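Local atomic coordinates of protein PTHB1 (Homo sapiens, PDB entry 4YD8), a protein that forms part of the BBSome, a coat complex thought to sort specific membrane proteins to the primary cilium and required for ciliogenesis. Residues V101-R105 against K106-Y110. Residues are numbered along the deposited sequence; the frame is centred on the assembly and turned at random.
Sequences VLHSR and KLCVY
His103 and Lys106 lie alongside each other at the turn of a β-hairpin, pointing the same way. Lys106 CG sits between its backbone N and carbonyl carbon (chi1 61°), and with the chain extended beyond, CG and CE both come to 3.7 Å from His103 CD2. Cys108 SG approaches the same ring at its edge, 4.1 Å from His103 CD2, a sulfur-aromatic contact that suits the compact, polarisable thiol. A water bridges His103 NE2 and Tyr110 OH, its oxygen 2.7 Å from each atom and in the plane of the tyrosine ring. The β-branched Val101 sets CG2 obliquely against that ring, 3.9 Å from Tyr110 CE2. Backbone bonds fix the register: Val101 and Cys108 form a hydrogen-bonded antiparallel pair, and His103 N donates to Lys106 O at 2.8 Å. His103 ND1 hydrogen-bonds to Pro81 O, which helps fix the ring's rotation. Replacing His103 by alanine is likely to leave Pro81 O and the water each short of a partner, and the lysine methylenes without the ring beside them. On the other face, the branched Leu102 and Leu107 suit a buried apolar layer, packing on Met142 and Ile158 of the next propeller blade; strands 84-88 and 127-134 flank the hairpin within its own four-stranded blade.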
ATOM      1  N   VAL A 101      11.570   2.265   4.516  1.00 23.26           N
ATOM      2  CA  VAL A 101      11.990   1.712   3.244  1.00 22.40           C
ATOM      3  C   VAL A 101      12.479   0.299   3.511  1.00 25.90           C
ATOM      4  O   VAL A 101      13.410   0.097   4.296  1.00 23.41           O
ATOM      5  CB  VAL A 101      13.108   2.545   2.598  1.00 24.54           C
ATOM      6  CG1 VAL A 101      13.537   1.938   1.257  1.00 24.03           C
ATOM      7  CG2 VAL A 101      12.644   4.016   2.424  1.00 22.82           C
ATOM      8  N   LEU A 102      11.839  -0.668   2.874  1.00 22.84           N
ATOM      9  CA  LEU A 102      12.232  -2.063   3.029  1.00 23.43           C
ATOM     10  C   LEU A 102      13.167  -2.454   1.909  1.00 24.54           C
ATOM     11  O   LEU A 102      12.835  -2.286   0.731  1.00 26.98           O
ATOM     12  CB  LEU A 102      10.998  -2.967   3.031  1.00 24.37           C
ATOM     13  CG  LEU A 102      11.278  -4.457   3.232  1.00 28.80           C
ATOM     14  CD1 LEU A 102      11.934  -4.692   4.601  1.00 23.89           C
ATOM     15  CD2 LEU A 102       9.976  -5.232   3.093  1.00 23.01           C
ATOM     16  N   HIS A 103      14.331  -2.988   2.279  1.00 25.54           N
ATOM     17  CA  HIS A 103      15.273  -3.585   1.335  1.00 26.89           C
ATOM     18  C   HIS A 103      15.339  -5.075   1.628  1.00 27.48           C
ATOM     19  O   HIS A 103      14.778  -5.536   2.618  1.00 28.24           O
ATOM     20  CB  HIS A 103      16.673  -2.965   1.463  1.00 27.91           C
ATOM     21  CG  HIS A 103      16.720  -1.490   1.203  1.00 30.31           C
ATOM     22  ND1 HIS A 103      16.643  -0.950  -0.062  1.00 31.12           N
ATOM     23  CD2 HIS A 103      16.854  -0.436   2.052  1.00 27.22           C
ATOM     24  CE1 HIS A 103      16.722   0.369   0.014  1.00 29.85           C
ATOM     25  NE2 HIS A 103      16.867   0.700   1.284  1.00 27.91           N
ATOM     26  N   SER A 104      16.035  -5.821   0.781  1.00 28.81           N
ATOM     27  CA  SER A 104      16.170  -7.260   0.984  1.00 31.19           C
ATOM     28  C   SER A 104      16.732  -7.630   2.359  1.00 29.98           C
ATOM     29  O   SER A 104      16.229  -8.558   3.009  1.00 34.48           O
ATOM     30  CB  SER A 104      17.058  -7.863  -0.101  1.00 34.60           C
ATOM     31  OG  SER A 104      17.230  -9.246   0.140  1.00 40.45           O
ATOM     32  N   ARG A 105      17.783  -6.932   2.789  1.00 30.58           N
ATOM     33  CA  ARG A 105      18.427  -7.242   4.065  1.00 31.18           C
ATOM     34  C   ARG A 105      18.496  -6.084   5.064  1.00 30.42           C
ATOM     35  O   ARG A 105      19.261  -6.143   6.032  1.00 31.15           O
ATOM     36  CB  ARG A 105      19.851  -7.774   3.818  1.00 34.21           C
ATOM     37  CG  ARG A 105      19.874  -9.057   3.012  1.00 38.42           C
ATOM     38  CD  ARG A 105      19.263 -10.216   3.788  1.00 44.32           C
ATOM     39  NE  ARG A 105      20.013 -10.500   5.007  1.00 49.66           N
ATOM     40  CZ  ARG A 105      20.994 -11.392   5.097  1.00 53.49           C
ATOM     41  NH1 ARG A 105      21.354 -12.106   4.036  1.00 49.51           N
ATOM     42  NH2 ARG A 105      21.616 -11.565   6.255  1.00 50.08           N
ATOM     43  N   LYS A 106      17.712  -5.032   4.857  1.00 31.12           N
ATOM     44  CA  LYS A 106      17.638  -3.998   5.889  1.00 28.27           C
ATOM     45  C   LYS A 106      16.337  -3.210   5.789  1.00 26.68           C
ATOM     46  O   LYS A 106      15.737  -3.110   4.729  1.00 27.11           O
ATOM     47  CB  LYS A 106      18.840  -3.040   5.818  1.00 29.03           C
ATOM     48  CG  LYS A 106      18.982  -2.275   4.523  1.00 42.11           C
ATOM     49  CD  LYS A 106      20.160  -1.294   4.569  1.00 45.49           C
ATOM     50  CE  LYS A 106      20.407  -0.686   3.189  1.00 47.15           C
ATOM     51  NZ  LYS A 106      21.536   0.287   3.146  1.00 50.28           N
ATOM     52  N   LEU A 107      15.908  -2.697   6.929  1.00 26.00           N
ATOM     53  CA  LEU A 107      14.756  -1.817   7.026  1.00 26.95           C
ATOM     54  C   LEU A 107      15.281  -0.462   7.493  1.00 28.65           C
ATOM     55  O   LEU A 107      15.969  -0.388   8.516  1.00 28.16           O
ATOM     56  CB  LEU A 107      13.727  -2.385   7.995  1.00 26.36           C
ATOM     57  CG  LEU A 107      12.649  -1.410   8.500  1.00 28.59           C
ATOM     58  CD1 LEU A 107      11.606  -1.161   7.431  1.00 27.06           C
ATOM     59  CD2 LEU A 107      12.002  -1.936   9.785  1.00 27.07           C
ATOM     60  N   CYS A 108      14.987   0.602   6.744  1.00 24.12           N
ATOM     61  CA  CYS A 108      15.502   1.932   7.086  1.00 24.15           C
ATOM     62  C   CYS A 108      14.346   2.891   7.318  1.00 25.93           C
ATOM     63  O   CYS A 108      13.393   2.909   6.538  1.00 23.51           O
ATOM     64  CB  CYS A 108      16.425   2.456   5.984  1.00 26.90           C
ATOM     65  SG  CYS A 108      17.862   1.362   5.634  1.00 32.40           S
ATOM     66  N   VAL A 109      14.418   3.656   8.402  1.00 23.03           N
ATOM     67  CA  VAL A 109      13.345   4.597   8.731  1.00 24.80           C
ATOM     68  C   VAL A 109      13.896   6.025   8.667  1.00 24.45           C
ATOM     69  O   VAL A 109      14.949   6.317   9.224  1.00 23.12           O
ATOM     70  CB  VAL A 109      12.729   4.275  10.122  1.00 25.11           C
ATOM     71  CG1 VAL A 109      11.811   5.395  10.593  1.00 22.39           C
ATOM     72  CG2 VAL A 109      11.927   2.971  10.053  1.00 25.47           C
ATOM     73  N   TYR A 110      13.194   6.894   7.938  1.00 22.84           N
ATOM     74  CA  TYR A 110      13.672   8.241   7.631  1.00 22.35           C
ATOM     75  C   TYR A 110      12.721   9.315   8.101  1.00 23.69           C
ATOM     76  O   TYR A 110      11.503   9.133   8.072  1.00 22.87           O
ATOM     77  CB  TYR A 110      13.854   8.438   6.127  1.00 24.60           C
ATOM     78  CG  TYR A 110      14.924   7.579   5.516  1.00 24.35           C
ATOM     79  CD1 TYR A 110      16.234   8.021   5.447  1.00 26.34           C
ATOM     80  CD2 TYR A 110      14.617   6.331   5.001  1.00 23.26           C
ATOM     81  CE1 TYR A 110      17.228   7.239   4.890  1.00 25.94           C
ATOM     82  CE2 TYR A 110      15.603   5.539   4.440  1.00 24.11           C
ATOM     83  CZ  TYR A 110      16.904   6.004   4.396  1.00 26.08           C
ATOM     84  OH  TYR A 110      17.885   5.233   3.847  1.00 28.72           O
TER
HETATM   85  O   HOH W   1      17.933   2.840   2.628  1.00 30.72           O